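Local coordinates for putative type VI secretion protein (Escherichia coli, PDB 6SKI) that acts as a type VI secretion phospholipase toxin, probably hydrolysing membrane phospholipids of the target cell, and is loaded onto the VgrG spike for delivery, at residues M211-A216 with D231-G236; E163-I168 with R204-R209; R382-N387 with Q398-A403. One frame throughout, in Å; residues are numbered along the deposited sequence.

In the fold
Contacts 1 and 2 are neighbours, their centres 11 Å apart, and share helix 198-211: contact 2 packs its last turns against helix 156-178, and contact 1 lies where it ends and helix 215-225 begins. They touch directly, Asp214 OD1 lying 3.4 Å from Arg209 NH2 in a long, weak ion pair. Helix 198-211 starts right after Ser197, which with His310 and Asp245 has the geometry of a hydrolase catalytic triad and is probably the nucleophile. Contact 3 belongs to a separate three-stranded sheet on the opposite side of the chain's centre; its centre lies 65 Å from that of contact 1 and 55 Å from that of contact 2.

Contact 1 (M211-A216 with D231-G236); sequences MEQDPA and DGKPSG
Gln213 and Ser235 have the nearest pair of CA atoms across this contact, 5.2 Å apart. The enclosed side belongs to Ser235, which is buried, as is Gly236, with Ile217 and Ala218 of helix 215-225 also against the serine side chain. Its hydroxyl donates a hydrogen bond to the carbonyl O of Asp214, modelled at a doubtfully short length. Serine suits this spot because it is small enough for a buried turn and its hydroxyl is directed at that carbonyl.

Gln213 reaches over from the other segment. Its chain bends at chi2 (-76°), which lays the amide end along the turn, with Gln213 CD 3.8 Å from Ser235 CB and 3.9 Å from Lys233 CB. The two long side chains, Gln213 and Lys233, cross at about a right angle.

Toward solvent the contact thins out. The aliphatic part of Lys233 from CB to CD lies along the Gln213 amide, and only beyond it does the chain lead away, to a weak, long ion pair with Glu237. Pro234 is exposed and adds little more than the edge of its ring. Proline nevertheless fits the second position of the type I turn from Lys233 to Gly236, closed by Gly236 N bonding Lys233 O at 2.9 Å, while Gly236 accepts a positive phi that other residues tolerate poorly.

On the facing segment Asp214 OD1 takes the N-H of Ala216 at 3.0 Å, on the anti side of the carboxylate, and Pro215 follows in the first helical turn, where no amide hydrogen is needed. A Schellman motif ending helix 198-211 is thus followed at once by the Asp214 N-cap of helix 215-225, and against this junction rests the type I turn that leads into strand 237-243 of the central sheet of an alpha/beta-hydrolase fold.

Contact 2 (E163-I168 with R204-R209); sequences EAMERI and RHFANR
Ala164 faces Phe206 where the two segments bring their CA atoms closest, 8.3 Å apart. The segment axes stay 12.0 Å from each other and cross at -67°, so most of the gap has to be bridged by long side chains. Alanine adds a modest touch, its CB 4.3 Å from Phe206 CD1, and its small size suits a helix face that also lies against Phe43 and Ile128.

Met165 does more. Its flexible chain, bent at chi2 (-89°), carries the terminal methyl between two partners: CE lies 3.7 Å from Phe206 CE1 and sits over one face of the Arg209 guanidinium, 3.4 Å above its plane and toward the rim.

One turn after Ala164, Ile168 and Phe206 reach toward each other from opposite directions, placing Ile168 CD1 3.5 Å from Phe206 CZ. The phenylalanine extends toward the facing helix because its CG is anti to the backbone N (chi1 -178°). Ile41 of strand 22-43 also touches this ring, and Phe191 meets it in an edge-to-face stack.

No hydrogen bond links the two segments. Contact through a methyl on the guanidinium face is compatible with in-plane use of the N-H groups. The salt bridge from Arg209 NH1 to Asp162, one residue before 163-168, therefore ties the same two helices together beside the buried apolar contact.

Contact 3 (R382-N387 with Q398-A403); sequences RSIGVN and QKQVGA
Backbone hydrogen bonds join Arg382 to Gly402 and Ile384 to Gln400 in both directions, the signature of antiparallel hydrogen-bonded pairs. The bond from Arg382 N to Gly402 O, 2.8 Å, is nearly straight (172°), whereas that from Gln400 N to Ile384 O is more bent, at 141°. Between them Ser383 and Val401 form a non-hydrogen-bonded pair, where CA-H groups point at carbonyls: Ser383 CA lies 3.3 Å from Gln400 O.

Apolar contacts gather on the face of Ile384, Val386 and Gln400. Ile384 and Gln400 run side by side, Ile384 CG1 3.7 Å from Gln400 CB. Val386 crosses Gln400 at about a right angle, bringing CG2 3.8 Å from the same CB. Beta-branched residues suit such extended backbone, and glutamine lends its methylene part to them.

Charged and polar ends look elsewhere. Arg382, extended with CG anti to the backbone N (chi1 -172°), makes a salt bridge through NE with Glu84 of helix 72-85, while Ile384 CG2 lies over one face of its guanidinium, toward the rim. On the other face of the sheet, Ser383 OG bonds Glu346.

The two antiparallel strands, joined by a connection that contains helix 389-394, are thus held chiefly by main-chain bonds. Strand 398-409 also bonds strand 328-341, making it the middle strand, and Arg382 and Ser383, on opposite faces, add polar links to Glu84 and Glu346.

Contact 1 (M211-A216 with D231-G236)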
loop_
_atom_site.group_PDB
_atom_site.type_symbol
_atom_site.label_atom_id
_atom_site.label_comp_id
_atom_site.label_asym_id
_atom_site.label_seq_id
_atom_site.Cartn_x
_atom_site.Cartn_y
_atom_site.Cartn_z
ATOM N N MET A 211 -14.976 -11.786 -0.659
ATOM C CA MET A 211 -15.245 -13.200 -0.436
ATOM C C MET A 211 -16.428 -13.388 0.502
ATOM O O MET A 211 -17.256 -14.281 0.294
ATOM C CB MET A 211 -14.001 -13.882 0.127
ATOM C CG MET A 211 -13.941 -15.372 -0.105
ATOM S SD MET A 211 -12.717 -16.142 0.963
ATOM C CE MET A 211 -12.949 -17.866 0.549
ATOM N N GLU A 212 -16.526 -12.545 1.526
ATOM C CA GLU A 212 -17.656 -12.549 2.441
ATOM C C GLU A 212 -18.902 -11.926 1.836
ATOM O O GLU A 212 -19.944 -11.901 2.501
ATOM C CB GLU A 212 -17.284 -11.800 3.719
ATOM C CG GLU A 212 -16.386 -12.584 4.647
ATOM C CD GLU A 212 -15.553 -11.688 5.535
ATOM O OE1 GLU A 212 -14.506 -12.152 6.030
ATOM O OE2 GLU A 212 -15.941 -10.517 5.732
ATOM N N GLN A 213 -18.817 -11.433 0.603
ATOM C CA GLN A 213 -19.916 -10.752 -0.074
ATOM C C GLN A 213 -20.477 -9.637 0.804
ATOM O O GLN A 213 -21.647 -9.627 1.188
ATOM C CB GLN A 213 -20.996 -11.746 -0.495
ATOM C CG GLN A 213 -20.505 -12.727 -1.537
ATOM C CD GLN A 213 -20.407 -12.099 -2.910
ATOM O OE1 GLN A 213 -19.410 -12.261 -3.611
ATOM N NE2 GLN A 213 -21.444 -11.376 -3.301
ATOM N N ASP A 214 -19.598 -8.699 1.128
ATOM C CA ASP A 214 -19.963 -7.576 1.975
ATOM C C ASP A 214 -21.083 -6.775 1.318
ATOM O O ASP A 214 -20.991 -6.454 0.126
ATOM C CB ASP A 214 -18.747 -6.687 2.218
ATOM C CG ASP A 214 -18.888 -5.830 3.455
ATOM O OD1 ASP A 214 -19.563 -4.784 3.385
ATOM O OD2 ASP A 214 -18.318 -6.200 4.500
ATOM N N PRO A 215 -22.154 -6.450 2.045
ATOM C CA PRO A 215 -23.239 -5.675 1.430
ATOM C C PRO A 215 -22.828 -4.272 1.034
ATOM O O PRO A 215 -23.474 -3.679 0.163
ATOM C CB PRO A 215 -24.306 -5.669 2.530
ATOM C CG PRO A 215 -24.041 -6.954 3.253
ATOM C CD PRO A 215 -22.549 -6.931 3.377
ATOM N N ALA A 216 -21.781 -3.716 1.647
ATOM C CA ALA A 216 -21.320 -2.391 1.250
ATOM C C ALA A 216 -20.762 -2.398 -0.163
ATOM O O ALA A 216 -20.896 -1.405 -0.884
ATOM C CB ALA A 216 -20.270 -1.879 2.232
ATOM N N ASP A 231 -25.406 -8.831 -13.435
ATOM C CA ASP A 231 -25.486 -10.238 -13.091
ATOM C C ASP A 231 -24.284 -10.633 -12.235
ATOM O O ASP A 231 -23.400 -9.824 -11.944
ATOM C CB ASP A 231 -25.573 -11.082 -14.358
ATOM C CG ASP A 231 -26.337 -12.367 -14.149
ATOM O OD1 ASP A 231 -27.170 -12.418 -13.224
ATOM O OD2 ASP A 231 -26.107 -13.326 -14.912
ATOM N N GLY A 232 -24.252 -11.891 -11.817
ATOM C CA GLY A 232 -23.157 -12.372 -11.005
ATOM C C GLY A 232 -23.381 -12.117 -9.533
ATOM O O GLY A 232 -24.440 -11.666 -9.089
ATOM N N LYS A 233 -22.351 -12.429 -8.755
ATOM C CA LYS A 233 -22.389 -12.168 -7.326
ATOM C C LYS A 233 -22.608 -10.679 -7.082
ATOM O O LYS A 233 -21.897 -9.850 -7.665
ATOM C CB LYS A 233 -21.092 -12.629 -6.667
ATOM C CG LYS A 233 -20.880 -14.129 -6.719
ATOM C CD LYS A 233 -19.447 -14.491 -6.393
ATOM C CE LYS A 233 -19.201 -15.977 -6.569
ATOM N NZ LYS A 233 -19.455 -16.423 -7.965
ATOM N N PRO A 234 -23.569 -10.300 -6.236
ATOM C CA PRO A 234 -23.891 -8.873 -6.083
ATOM C C PRO A 234 -22.742 -8.031 -5.565
ATOM O O PRO A 234 -22.710 -6.823 -5.828
ATOM C CB PRO A 234 -25.067 -8.902 -5.099
ATOM C CG PRO A 234 -24.832 -10.153 -4.319
ATOM C CD PRO A 234 -24.422 -11.130 -5.375
ATOM N N SER A 235 -21.799 -8.623 -4.837
ATOM C CA SER A 235 -20.628 -7.907 -4.355
ATOM C C SER A 235 -19.402 -8.149 -5.217
ATOM O O SER A 235 -18.332 -7.617 -4.911
ATOM C CB SER A 235 -20.324 -8.298 -2.906
ATOM O OG SER A 235 -21.253 -7.713 -2.015
ATOM N N GLY A 236 -19.522 -8.941 -6.270
ATOM C CA GLY A 236 -18.440 -9.128 -7.209
ATOM C C GLY A 236 -17.601 -10.348 -6.904
ATOM O O GLY A 236 -17.888 -11.150 -6.012
#

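Contact 2 (E163-I168 with R204-R209)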
loop_
_atom_site.group_PDB
_atom_site.type_symbol
_atom_site.label_atom_id
_atom_site.label_comp_id
_atom_site.label_asym_id
_atom_site.label_seq_id
_atom_site.Cartn_x
_atom_site.Cartn_y
_atom_site.Cartn_z
ATOM N N GLU A 163 -12.956 3.641 1.757
ATOM C CA GLU A 163 -12.629 4.598 0.710
ATOM C C GLU A 163 -12.592 3.920 -0.649
ATOM O O GLU A 163 -12.964 4.524 -1.658
ATOM C CB GLU A 163 -11.289 5.268 1.018
ATOM C CG GLU A 163 -10.589 5.862 -0.192
ATOM C CD GLU A 163 -9.432 6.764 0.182
ATOM O OE1 GLU A 163 -8.667 7.158 -0.724
ATOM O OE2 GLU A 163 -9.288 7.080 1.382
ATOM N N ALA A 164 -12.172 2.657 -0.687
ATOM C CA ALA A 164 -12.181 1.904 -1.932
ATOM C C ALA A 164 -13.598 1.672 -2.422
ATOM O O ALA A 164 -13.847 1.683 -3.626
ATOM C CB ALA A 164 -11.457 0.573 -1.750
ATOM N N MET A 165 -14.538 1.439 -1.507
ATOM C CA MET A 165 -15.933 1.306 -1.931
ATOM C C MET A 165 -16.450 2.603 -2.543
ATOM O O MET A 165 -17.106 2.590 -3.596
ATOM C CB MET A 165 -16.822 0.889 -0.762
ATOM C CG MET A 165 -16.212 -0.141 0.141
ATOM S SD MET A 165 -16.584 -1.808 -0.399
ATOM C CE MET A 165 -15.277 -2.721 0.411
ATOM N N GLU A 166 -16.163 3.737 -1.901
ATOM C CA GLU A 166 -16.603 5.011 -2.475
ATOM C C GLU A 166 -15.943 5.269 -3.828
ATOM O O GLU A 166 -16.585 5.765 -4.766
ATOM C CB GLU A 166 -16.329 6.165 -1.512
ATOM C CG GLU A 166 -17.185 6.145 -0.256
ATOM C CD GLU A 166 -16.409 5.795 0.994
ATOM O OE1 GLU A 166 -16.871 4.914 1.749
ATOM O OE2 GLU A 166 -15.346 6.408 1.229
ATOM N N ARG A 167 -14.666 4.923 -3.954
ATOM C CA ARG A 167 -13.966 5.119 -5.216
ATOM C C ARG A 167 -14.460 4.150 -6.288
ATOM O O ARG A 167 -14.444 4.477 -7.479
ATOM C CB ARG A 167 -12.465 4.984 -4.985
ATOM C CG ARG A 167 -11.840 6.148 -4.252
ATOM C CD ARG A 167 -11.252 7.148 -5.229
ATOM N NE ARG A 167 -11.034 8.450 -4.610
ATOM C CZ ARG A 167 -9.864 8.863 -4.136
ATOM N NH1 ARG A 167 -8.799 8.077 -4.211
ATOM N NH2 ARG A 167 -9.757 10.066 -3.588
ATOM N N ILE A 168 -14.904 2.958 -5.887
ATOM C CA ILE A 168 -15.544 2.034 -6.818
ATOM C C ILE A 168 -16.831 2.635 -7.352
ATOM O O ILE A 168 -17.128 2.547 -8.550
ATOM C CB ILE A 168 -15.811 0.683 -6.132
ATOM C CG1 ILE A 168 -14.540 -0.154 -6.057
ATOM C CG2 ILE A 168 -16.901 -0.087 -6.858
ATOM C CD1 ILE A 168 -14.606 -1.232 -5.010
ATOM N N ARG A 204 -5.765 -7.291 0.849
ATOM C CA ARG A 204 -6.224 -8.570 1.360
ATOM C C ARG A 204 -7.551 -8.401 2.075
ATOM O O ARG A 204 -8.505 -9.139 1.803
ATOM C CB ARG A 204 -5.161 -9.167 2.276
ATOM C CG ARG A 204 -3.891 -9.525 1.531
ATOM C CD ARG A 204 -2.715 -9.700 2.457
ATOM N NE ARG A 204 -2.812 -10.905 3.266
ATOM C CZ ARG A 204 -1.762 -11.612 3.661
ATOM N NH1 ARG A 204 -0.544 -11.231 3.316
ATOM N NH2 ARG A 204 -1.928 -12.700 4.395
ATOM N N HIS A 205 -7.665 -7.358 2.901
ATOM C CA HIS A 205 -8.932 -7.103 3.566
ATOM C C HIS A 205 -10.038 -6.920 2.543
ATOM O O HIS A 205 -11.091 -7.562 2.639
ATOM C CB HIS A 205 -8.819 -5.878 4.472
ATOM C CG HIS A 205 -9.981 -5.705 5.399
ATOM N ND1 HIS A 205 -10.822 -4.618 5.341
ATOM C CD2 HIS A 205 -10.448 -6.489 6.398
ATOM C CE1 HIS A 205 -11.755 -4.734 6.268
ATOM N NE2 HIS A 205 -11.548 -5.860 6.925
ATOM N N PHE A 206 -9.782 -6.113 1.511
ATOM C CA PHE A 206 -10.793 -5.917 0.484
ATOM C C PHE A 206 -11.191 -7.246 -0.131
ATOM O O PHE A 206 -12.384 -7.547 -0.254
ATOM C CB PHE A 206 -10.282 -4.955 -0.585
ATOM C CG PHE A 206 -11.280 -4.669 -1.665
ATOM C CD1 PHE A 206 -12.200 -3.652 -1.523
ATOM C CD2 PHE A 206 -11.296 -5.423 -2.822
ATOM C CE1 PHE A 206 -13.116 -3.394 -2.516
ATOM C CE2 PHE A 206 -12.209 -5.169 -3.813
ATOM C CZ PHE A 206 -13.119 -4.156 -3.663
ATOM N N ALA A 207 -10.205 -8.086 -0.454
ATOM C CA ALA A 207 -10.529 -9.363 -1.072
ATOM C C ALA A 207 -11.429 -10.177 -0.160
ATOM O O ALA A 207 -12.409 -10.776 -0.617
ATOM C CB ALA A 207 -9.253 -10.129 -1.404
ATOM N N ASN A 208 -11.158 -10.141 1.145
ATOM C CA ASN A 208 -11.986 -10.899 2.069
ATOM C C ASN A 208 -13.397 -10.337 2.107
ATOM O O ASN A 208 -14.372 -11.096 2.138
ATOM C CB ASN A 208 -11.354 -10.905 3.455
ATOM C CG ASN A 208 -10.228 -11.906 3.568
ATOM O OD1 ASN A 208 -9.126 -11.573 3.992
ATOM N ND2 ASN A 208 -10.499 -13.144 3.182
ATOM N N ARG A 209 -13.527 -9.011 2.055
ATOM C CA ARG A 209 -14.852 -8.411 1.993
ATOM C C ARG A 209 -15.579 -8.840 0.728
ATOM O O ARG A 209 -16.808 -8.958 0.721
ATOM C CB ARG A 209 -14.745 -6.892 2.070
ATOM C CG ARG A 209 -14.175 -6.397 3.378
ATOM C CD ARG A 209 -14.125 -4.888 3.429
ATOM N NE ARG A 209 -15.460 -4.304 3.419
ATOM C CZ ARG A 209 -15.746 -3.095 3.886
ATOM N NH1 ARG A 209 -14.792 -2.340 4.404
ATOM N NH2 ARG A 209 -16.988 -2.641 3.836
#

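Contact 3 (R382-N387 with Q398-A403)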
loop_
_atom_site.group_PDB
_atom_site.type_symbol
_atom_site.label_atom_id
_atom_site.label_comp_id
_atom_site.label_asym_id
_atom_site.label_seq_id
_atom_site.Cartn_x
_atom_site.Cartn_y
_atom_site.Cartn_z
ATOM N N ARG A 382 32.891 9.646 18.037
ATOM C CA ARG A 382 32.642 11.015 18.455
ATOM C C ARG A 382 33.304 11.217 19.808
ATOM O O ARG A 382 33.182 10.367 20.690
ATOM C CB ARG A 382 31.141 11.282 18.555
ATOM C CG ARG A 382 30.765 12.721 18.797
ATOM C CD ARG A 382 29.288 12.917 18.551
ATOM N NE ARG A 382 28.781 14.143 19.155
ATOM C CZ ARG A 382 28.201 14.197 20.346
ATOM N NH1 ARG A 382 28.063 13.094 21.065
ATOM N NH2 ARG A 382 27.762 15.353 20.822
ATOM N N SER A 383 34.023 12.321 19.968
ATOM C CA SER A 383 34.611 12.678 21.252
ATOM C C SER A 383 34.290 14.132 21.548
ATOM O O SER A 383 34.676 15.023 20.785
ATOM C CB SER A 383 36.120 12.446 21.252
ATOM O OG SER A 383 36.710 12.937 20.062
ATOM N N ILE A 384 33.583 14.372 22.648
ATOM C CA ILE A 384 33.328 15.726 23.117
ATOM C C ILE A 384 33.878 15.857 24.531
ATOM O O ILE A 384 34.206 14.873 25.186
ATOM C CB ILE A 384 31.834 16.098 23.067
ATOM C CG1 ILE A 384 30.998 15.087 23.845
ATOM C CG2 ILE A 384 31.356 16.188 21.633
ATOM C CD1 ILE A 384 29.647 15.616 24.255
ATOM N N GLY A 385 33.987 17.099 24.993
ATOM C CA GLY A 385 34.406 17.338 26.357
ATOM C C GLY A 385 33.240 17.260 27.322
ATOM O O GLY A 385 32.099 17.563 26.984
ATOM N N VAL A 386 33.533 16.842 28.551
ATOM C CA VAL A 386 32.523 16.701 29.591
ATOM C C VAL A 386 32.835 17.720 30.674
ATOM O O VAL A 386 33.922 17.692 31.265
ATOM C CB VAL A 386 32.486 15.277 30.166
ATOM C CG1 VAL A 386 31.886 15.281 31.560
ATOM C CG2 VAL A 386 31.702 14.359 29.251
ATOM N N ASN A 387 31.892 18.622 30.928
ATOM C CA ASN A 387 32.071 19.645 31.950
ATOM C C ASN A 387 31.774 19.036 33.312
ATOM O O ASN A 387 30.610 18.847 33.678
ATOM C CB ASN A 387 31.165 20.841 31.677
ATOM C CG ASN A 387 31.802 21.857 30.755
ATOM O OD1 ASN A 387 31.183 22.857 30.392
ATOM N ND2 ASN A 387 33.049 21.607 30.367
ATOM N N GLN A 398 37.723 15.163 31.428
ATOM C CA GLN A 398 36.891 14.050 31.001
ATOM C C GLN A 398 36.299 14.309 29.623
ATOM O O GLN A 398 36.004 15.448 29.249
ATOM C CB GLN A 398 35.768 13.784 32.008
ATOM C CG GLN A 398 36.248 13.133 33.290
ATOM C CD GLN A 398 35.230 12.188 33.882
ATOM O OE1 GLN A 398 34.064 12.541 34.054
ATOM N NE2 GLN A 398 35.664 10.973 34.195
ATOM N N LYS A 399 36.095 13.223 28.886
ATOM C CA LYS A 399 35.531 13.279 27.548
ATOM C C LYS A 399 34.414 12.255 27.445
ATOM O O LYS A 399 34.481 11.185 28.052
ATOM C CB LYS A 399 36.593 12.992 26.476
ATOM C CG LYS A 399 36.964 11.519 26.366
ATOM C CD LYS A 399 38.394 11.296 25.927
ATOM C CE LYS A 399 38.716 12.034 24.649
ATOM N NZ LYS A 399 40.035 11.609 24.107
ATOM N N GLN A 400 33.385 12.586 26.683
ATOM C CA GLN A 400 32.382 11.612 26.287
ATOM C C GLN A 400 32.784 11.060 24.929
ATOM O O GLN A 400 32.903 11.816 23.957
ATOM C CB GLN A 400 30.984 12.223 26.228
ATOM C CG GLN A 400 29.883 11.175 26.203
ATOM C CD GLN A 400 28.556 11.723 25.741
ATOM O OE1 GLN A 400 28.501 12.623 24.905
ATOM N NE2 GLN A 400 27.472 11.181 26.279
ATOM N N VAL A 401 33.015 9.752 24.876
ATOM C CA VAL A 401 33.376 9.048 23.655
ATOM C C VAL A 401 32.199 8.167 23.270
ATOM O O VAL A 401 31.753 7.328 24.061
ATOM C CB VAL A 401 34.651 8.213 23.836
ATOM C CG1 VAL A 401 34.762 7.176 22.735
ATOM C CG2 VAL A 401 35.868 9.108 23.847
ATOM N N GLY A 402 31.686 8.379 22.073
ATOM C CA GLY A 402 30.645 7.537 21.511
ATOM C C GLY A 402 31.158 6.852 20.262
ATOM O O GLY A 402 31.969 7.410 19.529
ATOM N N ALA A 403 30.696 5.634 20.040
ATOM C CA ALA A 403 31.073 4.872 18.863
ATOM C C ALA A 403 29.832 4.264 18.238
ATOM O O ALA A 403 28.885 3.890 18.942
ATOM C CB ALA A 403 32.082 3.777 19.202
#